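Local coordinates for protein esterase (Staphylococcus aureus subsp. aureus USA300_TCH1516, PDB 3D7R) that is a putative esterase of the alpha/beta hydrolase fold that probably hydrolyses ester bonds, although its natural substrate is not known, at residues V86-F91 with L127-L132; I99-G104 with R117-I122; L203-S208 with R245-N250. All blocks are in the same frame, centred on the assembly; numbering follows the deposited sequence.

Contact 1: residues V86-F91 with L127-L132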
ATOM      1  N   VAL A  86       2.457  16.239  -2.100  1.00 10.04           N
ATOM      2  CA  VAL A  86       2.349  15.211  -3.143  1.00 10.55           C
ATOM      3  C   VAL A  86       3.633  15.230  -3.978  1.00 11.13           C
ATOM      4  O   VAL A  86       3.983  16.253  -4.569  1.00 11.33           O
ATOM      5  CB  VAL A  86       1.119  15.389  -4.070  1.00 10.65           C
ATOM      6  CG1 VAL A  86       1.062  14.243  -5.103  1.00 11.36           C
ATOM      7  CG2 VAL A  86      -0.196  15.407  -3.272  1.00  9.16           C
ATOM      8  N   PHE A  87       4.345  14.112  -4.007  1.00 10.53           N
ATOM      9  CA  PHE A  87       5.517  13.981  -4.878  1.00 11.15           C
ATOM     10  C   PHE A  87       5.115  13.284  -6.171  1.00 10.74           C
ATOM     11  O   PHE A  87       4.309  12.358  -6.147  1.00 11.47           O
ATOM     12  CB  PHE A  87       6.613  13.179  -4.166  1.00 10.62           C
ATOM     13  CG  PHE A  87       7.121  13.857  -2.931  1.00 11.52           C
ATOM     14  CD1 PHE A  87       8.174  14.771  -3.018  1.00  9.51           C
ATOM     15  CD2 PHE A  87       6.526  13.607  -1.682  1.00  8.83           C
ATOM     16  CE1 PHE A  87       8.638  15.441  -1.864  1.00 11.19           C
ATOM     17  CE2 PHE A  87       6.994  14.252  -0.531  1.00 10.84           C
ATOM     18  CZ  PHE A  87       8.036  15.175  -0.621  1.00 10.56           C
ATOM     19  N   ARG A  88       5.669  13.724  -7.301  1.00 10.43           N
ATOM     20  CA  ARG A  88       5.471  13.001  -8.551  1.00  9.78           C
ATOM     21  C   ARG A  88       6.820  12.628  -9.130  1.00  9.45           C
ATOM     22  O   ARG A  88       7.741  13.447  -9.138  1.00  9.28           O
ATOM     23  CB  ARG A  88       4.686  13.853  -9.537  1.00 10.36           C
ATOM     24  CG  ARG A  88       3.269  14.187  -9.047  1.00 10.77           C
ATOM     25  CD  ARG A  88       2.360  14.480 -10.229  1.00 12.49           C
ATOM     26  NE  ARG A  88       1.113  15.137  -9.841  1.00 11.55           N
ATOM     27  CZ  ARG A  88       0.122  15.387 -10.686  1.00 12.71           C
ATOM     28  NH1 ARG A  88       0.228  15.005 -11.950  1.00 12.28           N
ATOM     29  NH2 ARG A  88      -0.972  16.018 -10.262  1.00 12.19           N
ATOM     30  N   PHE A  89       6.927  11.389  -9.592  1.00  8.08           N
ATOM     31  CA  PHE A  89       8.110  10.910 -10.267  1.00  8.46           C
ATOM     32  C   PHE A  89       7.735  10.676 -11.722  1.00  9.16           C
ATOM     33  O   PHE A  89       6.715  10.031 -12.009  1.00  8.28           O
ATOM     34  CB  PHE A  89       8.574   9.551  -9.728  1.00  8.21           C
ATOM     35  CG  PHE A  89       8.831   9.509  -8.236  1.00  8.72           C
ATOM     36  CD1 PHE A  89      10.128   9.373  -7.751  1.00  9.54           C
ATOM     37  CD2 PHE A  89       7.768   9.547  -7.330  1.00  8.46           C
ATOM     38  CE1 PHE A  89      10.374   9.317  -6.374  1.00 10.05           C
ATOM     39  CE2 PHE A  89       7.983   9.478  -5.965  1.00  9.52           C
ATOM     40  CZ  PHE A  89       9.302   9.360  -5.479  1.00  9.78           C
ATOM     41  N   ASN A  90       8.575  11.153 -12.639  1.00  8.45           N
ATOM     42  CA  ASN A  90       8.414  10.764 -14.027  1.00  8.38           C
ATOM     43  C   ASN A  90       9.769  10.620 -14.707  1.00  8.65           C
ATOM     44  O   ASN A  90      10.777  11.170 -14.241  1.00  8.95           O
ATOM     45  CB  ASN A  90       7.426  11.674 -14.795  1.00  8.03           C
ATOM     46  CG  ASN A  90       7.734  13.147 -14.646  1.00  9.09           C
ATOM     47  OD1 ASN A  90       8.830  13.605 -14.974  1.00 10.26           O
ATOM     48  ND2 ASN A  90       6.753  13.905 -14.175  1.00  9.92           N
ATOM     49  N   PHE A  91       9.791   9.859 -15.789  1.00  8.37           N
ATOM     50  CA  PHE A  91      11.038   9.542 -16.486  1.00  8.58           C
ATOM     51  C   PHE A  91      10.830   9.773 -17.990  1.00  8.39           C
ATOM     52  O   PHE A  91       9.767   9.433 -18.540  1.00  8.27           O
ATOM     53  CB  PHE A  91      11.429   8.094 -16.192  1.00  7.80           C
ATOM     54  CG  PHE A  91      12.788   7.689 -16.746  1.00  8.88           C
ATOM     55  CD1 PHE A  91      13.942   8.329 -16.333  1.00  9.33           C
ATOM     56  CD2 PHE A  91      12.890   6.647 -17.660  1.00  8.48           C
ATOM     57  CE1 PHE A  91      15.200   7.939 -16.843  1.00 12.05           C
ATOM     58  CE2 PHE A  91      14.138   6.254 -18.183  1.00  9.89           C
ATOM     59  CZ  PHE A  91      15.284   6.904 -17.769  1.00 10.06           C
ATOM     60  N   LEU A 127       7.214   3.543 -17.051  1.00 10.01           N
ATOM     61  CA  LEU A 127       7.042   4.837 -17.715  1.00  9.95           C
ATOM     62  C   LEU A 127       5.653   5.441 -17.520  1.00  9.08           C
ATOM     63  O   LEU A 127       5.155   6.152 -18.391  1.00  8.77           O
ATOM     64  CB  LEU A 127       7.408   4.749 -19.208  1.00  9.99           C
ATOM     65  CG  LEU A 127       8.835   4.275 -19.467  1.00 11.53           C
ATOM     66  CD1 LEU A 127       9.109   4.225 -20.967  1.00 14.26           C
ATOM     67  CD2 LEU A 127       9.831   5.197 -18.743  1.00 12.30           C
ATOM     68  N   TYR A 128       5.041   5.147 -16.372  1.00  8.44           N
ATOM     69  CA  TYR A 128       3.942   5.937 -15.834  1.00  8.13           C
ATOM     70  C   TYR A 128       4.523   7.004 -14.902  1.00  8.60           C
ATOM     71  O   TYR A 128       5.610   6.823 -14.358  1.00  7.87           O
ATOM     72  CB  TYR A 128       3.008   5.054 -15.001  1.00  8.86           C
ATOM     73  CG  TYR A 128       2.087   4.139 -15.789  1.00  7.96           C
ATOM     74  CD1 TYR A 128       2.568   3.351 -16.842  1.00  8.96           C
ATOM     75  CD2 TYR A 128       0.743   4.043 -15.457  1.00  7.60           C
ATOM     76  CE1 TYR A 128       1.715   2.497 -17.549  1.00 10.03           C
ATOM     77  CE2 TYR A 128      -0.128   3.194 -16.166  1.00  8.40           C
ATOM     78  CZ  TYR A 128       0.367   2.435 -17.204  1.00 10.08           C
ATOM     79  OH  TYR A 128      -0.485   1.607 -17.898  1.00 11.67           O
ATOM     80  N   GLU A 129       3.800   8.110 -14.717  1.00  8.20           N
ATOM     81  CA  GLU A 129       4.134   9.050 -13.667  1.00  8.61           C
ATOM     82  C   GLU A 129       3.605   8.510 -12.339  1.00  9.10           C
ATOM     83  O   GLU A 129       2.393   8.274 -12.190  1.00  9.04           O
ATOM     84  CB  GLU A 129       3.513  10.413 -13.948  1.00  8.78           C
ATOM     85  CG  GLU A 129       3.734  11.405 -12.840  1.00  7.99           C
ATOM     86  CD  GLU A 129       3.314  12.800 -13.244  1.00 11.39           C
ATOM     87  OE1 GLU A 129       2.097  13.096 -13.170  1.00 12.23           O
ATOM     88  OE2 GLU A 129       4.214  13.594 -13.606  1.00 10.63           O
ATOM     89  N   VAL A 130       4.504   8.322 -11.377  1.00  8.94           N
ATOM     90  CA  VAL A 130       4.107   7.776 -10.071  1.00  8.38           C
ATOM     91  C   VAL A 130       3.810   8.929  -9.120  1.00  8.51           C
ATOM     92  O   VAL A 130       4.638   9.842  -8.956  1.00  8.37           O
ATOM     93  CB  VAL A 130       5.183   6.854  -9.493  1.00  9.09           C
ATOM     94  CG1 VAL A 130       4.834   6.424  -8.029  1.00  8.97           C
ATOM     95  CG2 VAL A 130       5.359   5.632 -10.395  1.00  9.24           C
ATOM     96  N   VAL A 131       2.630   8.889  -8.513  1.00  8.28           N
ATOM     97  CA  VAL A 131       2.170   9.983  -7.649  1.00  8.61           C
ATOM     98  C   VAL A 131       2.094   9.486  -6.202  1.00  8.71           C
ATOM     99  O   VAL A 131       1.362   8.528  -5.886  1.00  8.94           O
ATOM    100  CB  VAL A 131       0.802  10.547  -8.117  1.00  8.26           C
ATOM    101  CG1 VAL A 131       0.358  11.724  -7.226  1.00  6.76           C
ATOM    102  CG2 VAL A 131       0.876  11.005  -9.603  1.00  8.40           C
ATOM    103  N   LEU A 132       2.863  10.149  -5.346  1.00  8.55           N
ATOM    104  CA  LEU A 132       3.031   9.769  -3.940  1.00  8.43           C
ATOM    105  C   LEU A 132       2.456  10.849  -3.012  1.00  8.38           C
ATOM    106  O   LEU A 132       3.163  11.776  -2.634  1.00  7.66           O
ATOM    107  CB  LEU A 132       4.528   9.546  -3.635  1.00  8.66           C
ATOM    108  CG  LEU A 132       4.962   9.204  -2.194  1.00 10.33           C
ATOM    109  CD1 LEU A 132       4.314   7.907  -1.711  1.00 11.16           C
ATOM    110  CD2 LEU A 132       6.496   9.163  -2.053  1.00 11.74           C
TER
HETATM  111  O   HOH W   1       7.379   8.412 -16.139  1.00 10.96           O
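Phe87 and Leu132 begin a run of antiparallel pairing that shows how a sheet can be tight along its ladder and loose at one end. They, like Phe89 and Val130, form hydrogen-bonded pairs, with Leu132 N to Phe87 O and Phe89 N to Val130 O both 2.8 Å. Arg88 and Val131 make the non-hydrogen-bonded pair between them. Beside that pair the packing is closest: Val86 CG1 and Val131 CG1 meet at 3.4 Å, tighter than usual.

The same side carries a buried polar cluster. Glu129 sends its chain out extended, with CG anti to the backbone N (chi1 176°), and its two oxygens serve different partners. OE1 takes Arg88 NH1 on its syn side, but tilted 30° from the carboxylate plane, at 2.9 Å in a salt bridge, the two planes almost perpendicular; OE2 receives Asn90 ND2 at 2.6 Å through its anti lone pair. ND2 also bonds Glu77 on strand 75-81. Arg88 NH2 has its own salt bridge to Glu160, Lys98 pairs with Glu129, and Arg88 NE is buried with no partner in the model.

Towards Phe91 the strands part. A water accepts from Phe91 N and gives Tyr128 O a weak bond, while Leu127 CD2 touches the edge of the partly exposed Phe91 ring. Strand 84-90 runs antiparallel to strand 129-133, as the antiparallel strand near the edge of an alpha/beta hydrolase sheet does.

Contact 2: residues I99-G104 with R117-I122; sequences ILYIHG and RLLDKI
Leu119 plugs directly onto the aromatic ring of Tyr101, and this is the central fit of the interface. Its CD1 methyl sits 3.6 Å from the ring centroid and only 5° off the normal, a CH-pi contact in which a rounded bump rests on the middle of a flat plate. CD2 of the same leucine lies beside it, 4.0 Å from Tyr101 CD2, past the rim of the ring near CG. With CG anti to the backbone N (chi1 -165°), the tyrosine ring is carried toward the helix.

Leu118 and Ile122 add contacts beside it. Leu118 brings CD2 to 3.8 Å from Tyr101 OH, at the far end of the ring. One helical turn on, Ile122 turns CG2 to the CD1 tip of Ile99 at 3.8 Å, the two chains meeting at about a right angle, and its own CD1 approaches Tyr101 CE1 more distantly.

The interface is therefore held by apolar packing between strand 98-102 and helix 113-126, the first two elements of a beta-alpha-beta unit. The phenol oxygen, its one polar side-chain atom, finds Asp171, which also accepts from Gly104 N; the same Asp171 oxygen thus links the apolar layer to the loop after the strand.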
ATOM      1  N   ILE A  99       0.308   6.344 -11.968  1.00  8.98           N
ATOM      2  CA  ILE A  99       0.096   5.388 -10.869  1.00  9.59           C
ATOM      3  C   ILE A  99      -0.092   6.204  -9.585  1.00  9.32           C
ATOM      4  O   ILE A  99       0.809   6.941  -9.167  1.00  9.33           O
ATOM      5  CB  ILE A  99       1.275   4.412 -10.674  1.00  9.70           C
ATOM      6  CG1 ILE A  99       1.401   3.469 -11.872  1.00  9.55           C
ATOM      7  CG2 ILE A  99       1.092   3.591  -9.366  1.00  9.96           C
ATOM      8  CD1 ILE A  99       2.785   2.769 -11.991  1.00  9.24           C
ATOM      9  N   LEU A 100      -1.279   6.111  -8.996  1.00  8.96           N
ATOM     10  CA  LEU A 100      -1.512   6.681  -7.672  1.00  9.08           C
ATOM     11  C   LEU A 100      -0.966   5.685  -6.668  1.00  9.23           C
ATOM     12  O   LEU A 100      -1.548   4.613  -6.473  1.00  9.32           O
ATOM     13  CB  LEU A 100      -3.019   6.916  -7.432  1.00  8.79           C
ATOM     14  CG  LEU A 100      -3.430   7.508  -6.076  1.00  8.82           C
ATOM     15  CD1 LEU A 100      -2.591   8.764  -5.720  1.00  8.26           C
ATOM     16  CD2 LEU A 100      -4.926   7.833  -6.050  1.00  6.98           C
ATOM     17  N   TYR A 101       0.144   6.029  -6.021  1.00  8.80           N
ATOM     18  CA  TYR A 101       0.799   5.080  -5.119  1.00  8.08           C
ATOM     19  C   TYR A 101       0.500   5.369  -3.654  1.00  7.80           C
ATOM     20  O   TYR A 101       0.854   6.447  -3.160  1.00  8.29           O
ATOM     21  CB  TYR A 101       2.331   5.016  -5.351  1.00  7.60           C
ATOM     22  CG  TYR A 101       2.925   3.791  -4.678  1.00  9.34           C
ATOM     23  CD1 TYR A 101       3.172   2.617  -5.401  1.00  8.92           C
ATOM     24  CD2 TYR A 101       3.180   3.787  -3.311  1.00  8.07           C
ATOM     25  CE1 TYR A 101       3.674   1.486  -4.773  1.00  9.66           C
ATOM     26  CE2 TYR A 101       3.681   2.670  -2.680  1.00  9.50           C
ATOM     27  CZ  TYR A 101       3.917   1.524  -3.413  1.00 10.88           C
ATOM     28  OH  TYR A 101       4.400   0.419  -2.772  1.00 11.18           O
ATOM     29  N   ILE A 102      -0.105   4.395  -2.960  1.00  7.55           N
ATOM     30  CA  ILE A 102      -0.469   4.532  -1.537  1.00  7.48           C
ATOM     31  C   ILE A 102       0.528   3.725  -0.685  1.00  7.79           C
ATOM     32  O   ILE A 102       0.478   2.493  -0.654  1.00  7.28           O
ATOM     33  CB  ILE A 102      -1.934   4.062  -1.264  1.00  7.27           C
ATOM     34  CG1 ILE A 102      -2.943   4.665  -2.285  1.00  7.58           C
ATOM     35  CG2 ILE A 102      -2.332   4.370   0.183  1.00  7.82           C
ATOM     36  CD1 ILE A 102      -2.938   6.222  -2.407  1.00 10.95           C
ATOM     37  N   HIS A 103       1.437   4.427  -0.008  1.00  8.06           N
ATOM     38  CA  HIS A 103       2.571   3.788   0.627  1.00  8.20           C
ATOM     39  C   HIS A 103       2.194   3.053   1.926  1.00  8.34           C
ATOM     40  O   HIS A 103       1.252   3.449   2.625  1.00  8.95           O
ATOM     41  CB  HIS A 103       3.676   4.812   0.882  1.00  8.08           C
ATOM     42  CG  HIS A 103       3.364   5.770   1.991  1.00  7.87           C
ATOM     43  ND1 HIS A 103       3.584   5.467   3.317  1.00  7.50           N
ATOM     44  CD2 HIS A 103       2.873   7.032   1.971  1.00  6.92           C
ATOM     45  CE1 HIS A 103       3.248   6.501   4.068  1.00  5.85           C
ATOM     46  NE2 HIS A 103       2.816   7.466   3.275  1.00  7.07           N
ATOM     47  N   GLY A 104       2.911   1.973   2.233  1.00  7.99           N
ATOM     48  CA  GLY A 104       2.693   1.251   3.504  1.00  8.33           C
ATOM     49  C   GLY A 104       3.238   1.981   4.733  1.00  8.00           C
ATOM     50  O   GLY A 104       3.898   3.028   4.623  1.00  7.78           O
ATOM     51  N   ARG A 117      13.005   4.491  -3.201  1.00  9.92           N
ATOM     52  CA  ARG A 117      13.788   3.731  -4.164  1.00 11.87           C
ATOM     53  C   ARG A 117      12.901   2.821  -5.030  1.00 11.37           C
ATOM     54  O   ARG A 117      13.089   2.745  -6.246  1.00 11.31           O
ATOM     55  CB  ARG A 117      14.854   2.951  -3.414  1.00 11.82           C
ATOM     56  CG  ARG A 117      15.789   2.200  -4.284  1.00 16.59           C
ATOM     57  CD  ARG A 117      16.961   1.757  -3.461  1.00 18.08           C
ATOM     58  NE  ARG A 117      17.820   0.978  -4.312  1.00 24.31           N
ATOM     59  CZ  ARG A 117      18.763   0.156  -3.879  1.00 25.19           C
ATOM     60  NH1 ARG A 117      18.968   0.007  -2.563  1.00 24.61           N
ATOM     61  NH2 ARG A 117      19.482  -0.516  -4.775  1.00 24.25           N
ATOM     62  N   LEU A 118      11.926   2.158  -4.407  1.00 11.14           N
ATOM     63  CA  LEU A 118      10.978   1.310  -5.133  1.00 11.08           C
ATOM     64  C   LEU A 118      10.187   2.111  -6.175  1.00 11.05           C
ATOM     65  O   LEU A 118      10.025   1.676  -7.305  1.00 10.84           O
ATOM     66  CB  LEU A 118      10.003   0.627  -4.155  1.00 10.82           C
ATOM     67  CG  LEU A 118       8.821  -0.172  -4.747  1.00 12.61           C
ATOM     68  CD1 LEU A 118       9.298  -1.297  -5.713  1.00 12.36           C
ATOM     69  CD2 LEU A 118       7.912  -0.758  -3.641  1.00 11.00           C
ATOM     70  N   LEU A 119       9.666   3.265  -5.763  1.00 10.64           N
ATOM     71  CA  LEU A 119       8.873   4.114  -6.651  1.00 10.97           C
ATOM     72  C   LEU A 119       9.687   4.628  -7.843  1.00 10.77           C
ATOM     73  O   LEU A 119       9.203   4.673  -8.977  1.00 11.13           O
ATOM     74  CB  LEU A 119       8.237   5.253  -5.851  1.00 10.20           C
ATOM     75  CG  LEU A 119       6.849   4.894  -5.263  1.00 11.46           C
ATOM     76  CD1 LEU A 119       6.858   3.621  -4.423  1.00 11.12           C
ATOM     77  CD2 LEU A 119       6.322   6.051  -4.446  1.00 12.09           C
ATOM     78  N   ASP A 120      10.925   5.017  -7.577  1.00 10.86           N
ATOM     79  CA  ASP A 120      11.849   5.389  -8.641  1.00 11.23           C
ATOM     80  C   ASP A 120      11.970   4.267  -9.675  1.00 11.11           C
ATOM     81  O   ASP A 120      11.764   4.506 -10.870  1.00 10.77           O
ATOM     82  CB  ASP A 120      13.215   5.751  -8.054  1.00 11.29           C
ATOM     83  CG  ASP A 120      14.109   6.443  -9.052  1.00 12.89           C
ATOM     84  OD1 ASP A 120      13.620   7.311  -9.798  1.00 13.99           O
ATOM     85  OD2 ASP A 120      15.306   6.127  -9.090  1.00 14.40           O
ATOM     86  N   LYS A 121      12.246   3.042  -9.211  1.00 11.21           N
ATOM     87  CA  LYS A 121      12.340   1.876 -10.097  1.00 11.41           C
ATOM     88  C   LYS A 121      11.070   1.615 -10.893  1.00 10.71           C
ATOM     89  O   LYS A 121      11.150   1.321 -12.084  1.00 10.86           O
ATOM     90  CB  LYS A 121      12.712   0.594  -9.333  1.00 11.96           C
ATOM     91  CG  LYS A 121      14.044   0.665  -8.573  1.00 16.66           C
ATOM     92  CD  LYS A 121      14.869  -0.592  -8.800  1.00 20.90           C
ATOM     93  CE  LYS A 121      16.035  -0.678  -7.822  1.00 23.35           C
ATOM     94  NZ  LYS A 121      17.007   0.444  -7.882  1.00 25.14           N
ATOM     95  N   ILE A 122       9.909   1.699 -10.236  1.00  9.11           N
ATOM     96  CA  ILE A 122       8.639   1.459 -10.925  1.00  8.35           C
ATOM     97  C   ILE A 122       8.413   2.517 -12.013  1.00  8.54           C
ATOM     98  O   ILE A 122       7.918   2.202 -13.117  1.00  7.80           O
ATOM     99  CB  ILE A 122       7.433   1.451  -9.926  1.00  8.19           C
ATOM    100  CG1 ILE A 122       7.466   0.192  -9.040  1.00  6.23           C
ATOM    101  CG2 ILE A 122       6.089   1.509 -10.677  1.00  6.93           C
ATOM    102  CD1 ILE A 122       6.602   0.310  -7.794  1.00  9.90           C
TER

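Contact 3: residues L203-S208 with R245-N250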
ATOM      1  N   LEU A 203      -5.089  -7.283   4.179  1.00  9.27           N
ATOM      2  CA  LEU A 203      -6.504  -7.328   3.822  1.00  9.70           C
ATOM      3  C   LEU A 203      -7.487  -7.390   4.993  1.00  9.79           C
ATOM      4  O   LEU A 203      -8.633  -6.942   4.875  1.00  9.22           O
ATOM      5  CB  LEU A 203      -6.749  -8.477   2.838  1.00  9.84           C
ATOM      6  CG  LEU A 203      -5.984  -8.252   1.516  1.00 10.45           C
ATOM      7  CD1 LEU A 203      -5.880  -9.522   0.691  1.00 10.50           C
ATOM      8  CD2 LEU A 203      -6.611  -7.122   0.697  1.00 10.66           C
ATOM      9  N   ASP A 204      -7.037  -7.951   6.116  1.00 10.11           N
ATOM     10  CA  ASP A 204      -7.859  -8.071   7.311  1.00 10.97           C
ATOM     11  C   ASP A 204      -7.014  -7.515   8.451  1.00 10.75           C
ATOM     12  O   ASP A 204      -6.006  -8.121   8.807  1.00 11.22           O
ATOM     13  CB  ASP A 204      -8.217  -9.555   7.523  1.00 11.34           C
ATOM     14  CG  ASP A 204      -9.009  -9.823   8.809  1.00 12.82           C
ATOM     15  OD1 ASP A 204      -9.272  -8.891   9.599  1.00 13.37           O
ATOM     16  OD2 ASP A 204      -9.352 -11.005   9.031  1.00 15.25           O
ATOM     17  N   ALA A 205      -7.402  -6.359   8.996  1.00 10.51           N
ATOM     18  CA  ALA A 205      -6.606  -5.688  10.027  1.00 11.15           C
ATOM     19  C   ALA A 205      -6.574  -6.417  11.378  1.00 11.24           C
ATOM     20  O   ALA A 205      -5.751  -6.096  12.237  1.00 11.16           O
ATOM     21  CB  ALA A 205      -7.078  -4.248  10.232  1.00 10.57           C
ATOM     22  N   THR A 206      -7.485  -7.367  11.583  1.00 11.61           N
ATOM     23  CA  THR A 206      -7.514  -8.130  12.836  1.00 12.10           C
ATOM     24  C   THR A 206      -6.422  -9.193  12.874  1.00 12.25           C
ATOM     25  O   THR A 206      -5.977  -9.585  13.964  1.00 12.02           O
ATOM     26  CB  THR A 206      -8.846  -8.862  13.058  1.00 12.72           C
ATOM     27  OG1 THR A 206      -9.012  -9.855  12.042  1.00 12.79           O
ATOM     28  CG2 THR A 206     -10.024  -7.895  13.017  1.00 12.53           C
ATOM     29  N   LEU A 207      -6.006  -9.649  11.686  1.00 12.06           N
ATOM     30  CA  LEU A 207      -5.028 -10.737  11.536  1.00 12.47           C
ATOM     31  C   LEU A 207      -5.393 -11.940  12.417  1.00 12.66           C
ATOM     32  O   LEU A 207      -4.532 -12.543  13.072  1.00 11.96           O
ATOM     33  CB  LEU A 207      -3.587 -10.239  11.800  1.00 12.06           C
ATOM     34  CG  LEU A 207      -2.916  -9.412  10.693  1.00 12.96           C
ATOM     35  CD1 LEU A 207      -1.731  -8.615  11.233  1.00 13.53           C
ATOM     36  CD2 LEU A 207      -2.488 -10.277   9.489  1.00 11.95           C
ATOM     37  N   SER A 208      -6.682 -12.281  12.397  1.00 12.90           N
ATOM     38  CA  SER A 208      -7.261 -13.322  13.240  1.00 13.74           C
ATOM     39  C   SER A 208      -7.625 -14.579  12.429  1.00 13.77           C
ATOM     40  O   SER A 208      -8.156 -15.526  12.986  1.00 13.21           O
ATOM     41  CB  SER A 208      -8.525 -12.792  13.924  1.00 14.42           C
ATOM     42  OG  SER A 208      -9.524 -12.512  12.949  1.00 14.78           O
ATOM     43  N   ARG A 245     -14.224  -0.842   5.431  1.00 10.54           N
ATOM     44  CA  ARG A 245     -13.316   0.232   5.009  1.00 11.13           C
ATOM     45  C   ARG A 245     -11.905   0.044   5.586  1.00 10.72           C
ATOM     46  O   ARG A 245     -10.917   0.530   5.019  1.00 10.87           O
ATOM     47  CB  ARG A 245     -13.872   1.612   5.392  1.00 11.40           C
ATOM     48  CG  ARG A 245     -15.287   1.914   4.881  1.00 14.21           C
ATOM     49  CD  ARG A 245     -15.879   3.093   5.683  1.00 17.69           C
ATOM     50  NE  ARG A 245     -15.131   4.283   5.338  1.00 18.94           N
ATOM     51  CZ  ARG A 245     -14.969   5.363   6.093  1.00 17.85           C
ATOM     52  NH1 ARG A 245     -15.500   5.465   7.319  1.00 17.61           N
ATOM     53  NH2 ARG A 245     -14.257   6.354   5.592  1.00 14.42           N
ATOM     54  N   ILE A 246     -11.829  -0.652   6.713  1.00  9.93           N
ATOM     55  CA  ILE A 246     -10.562  -0.944   7.406  1.00  9.82           C
ATOM     56  C   ILE A 246      -9.964  -2.281   6.940  1.00  9.81           C
ATOM     57  O   ILE A 246      -8.759  -2.385   6.713  1.00 10.40           O
ATOM     58  CB  ILE A 246     -10.783  -0.995   8.931  1.00  9.98           C
ATOM     59  CG1 ILE A 246     -11.256   0.382   9.426  1.00  9.43           C
ATOM     60  CG2 ILE A 246      -9.487  -1.427   9.652  1.00 10.28           C
ATOM     61  CD1 ILE A 246     -11.838   0.361  10.797  1.00 11.91           C
ATOM     62  N   SER A 247     -10.825  -3.287   6.807  1.00  8.75           N
ATOM     63  CA  SER A 247     -10.455  -4.613   6.356  1.00  8.96           C
ATOM     64  C   SER A 247     -11.213  -4.890   5.053  1.00  8.72           C
ATOM     65  O   SER A 247     -12.297  -5.473   5.087  1.00  7.62           O
ATOM     66  CB  SER A 247     -10.821  -5.640   7.431  1.00  8.94           C
ATOM     67  OG  SER A 247     -10.002  -5.480   8.577  1.00  9.62           O
ATOM     68  N   PRO A 248     -10.658  -4.436   3.910  1.00  8.48           N
ATOM     69  CA  PRO A 248     -11.315  -4.500   2.607  1.00  8.85           C
ATOM     70  C   PRO A 248     -11.574  -5.927   2.079  1.00  9.29           C
ATOM     71  O   PRO A 248     -12.328  -6.106   1.103  1.00  9.31           O
ATOM     72  CB  PRO A 248     -10.350  -3.725   1.699  1.00  8.62           C
ATOM     73  CG  PRO A 248      -9.029  -3.873   2.347  1.00  8.22           C
ATOM     74  CD  PRO A 248      -9.333  -3.793   3.806  1.00  8.87           C
ATOM     75  N   ILE A 249     -11.015  -6.938   2.746  1.00  9.59           N
ATOM     76  CA  ILE A 249     -11.406  -8.329   2.448  1.00 10.05           C
ATOM     77  C   ILE A 249     -12.944  -8.493   2.602  1.00 10.77           C
ATOM     78  O   ILE A 249     -13.555  -9.364   1.955  1.00  9.79           O
ATOM     79  CB  ILE A 249     -10.669  -9.343   3.356  1.00 10.21           C
ATOM     80  CG1 ILE A 249     -10.758 -10.764   2.767  1.00 11.34           C
ATOM     81  CG2 ILE A 249     -11.177  -9.230   4.836  1.00  9.79           C
ATOM     82  CD1 ILE A 249      -9.660 -11.719   3.285  1.00 14.53           C
ATOM     83  N   ASN A 250     -13.540  -7.640   3.444  1.00 10.93           N
ATOM     84  CA  ASN A 250     -14.980  -7.654   3.706  1.00 12.02           C
ATOM     85  C   ASN A 250     -15.759  -6.704   2.780  1.00 11.71           C
ATOM     86  O   ASN A 250     -16.988  -6.608   2.895  1.00 12.38           O
ATOM     87  CB  ASN A 250     -15.256  -7.242   5.161  1.00 12.49           C
ATOM     88  CG  ASN A 250     -14.714  -8.236   6.176  1.00 15.01           C
ATOM     89  OD1 ASN A 250     -14.692  -9.459   5.928  1.00 15.60           O
ATOM     90  ND2 ASN A 250     -14.274  -7.718   7.338  1.00 13.55           N
TER
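Ser247 and Ala205 are joined by the shorter of two hydrogen bonds that hold these loops together, each with a backbone N-H as donor. Ala205 N reaches Ser247 OG at 2.8 Å and nearly straight, at 162°. A rotation that sets OG anti to the carbonyl carbon (chi1 -68°) turns the serine oxygen toward Ala205 N, and it also bonds to Leu241 O, so that one hydroxyl links three places in the chain. The second bond runs from Ile249 N to Leu203 O at 3.2 Å, with the donor tilted from the carbonyl plane. Pro248 N comes almost as near to that oxygen but has no hydrogen to offer.

A second group of bonds stays within 203-208 and probably stiffens it. Asp204 OD1 accepts from Thr206 N, closing an Asx turn, and from Thr206 OG1 at 2.6 Å; both donors approach from the same face of the carboxylate, above its plane. A type I beta turn from Asp204 to Leu207 is built on the same residues, while Ser208 OG donates to Thr206 OG1 and extends the chain of hydroxyls.

Apolar contacts fill in around the polar core. Leu203 CB packs on Ile249 CB at 4.0 Å, the isoleucine also laying CG2 against Asp204 CB, and Ala205 CB meets Ile246 CG2 at 3.8 Å.

Helices surround the joined loops: helix 173-187 lies against Leu203 and Pro248, helix 270-282 receives Leu203 and Ile249, and helix 225-236 covers Ile246 and Leu207. The pairing thus ties the loop that follows strand 195-199 to the one that leads towards strand 259-264.

In the fold
Contacts 1 and 2 share one sheet, in which strands 129-133 and 98-102 are neighbours, and their centres are 8 Å apart: Val131 N lies 2.7 Å from Ile99 O, a probable hydrogen bond, and Val130 CG1 packs on Leu119 CG at 3.7 Å. Contact 3 belongs to the other side of the chain's centre, its nearest atoms about 18 Å from contact 1 and 11 Å from contact 2. The glycine-rich turn after strand 166-171 is consistent with a nucleophile elbow; Tyr101 of contact 2 touches it, and Leu203 of contact 3 lies near without touching. A sodium modelled about 3 Å from the Arg88 side chain lies at contact 1, and nothing assigns it a role.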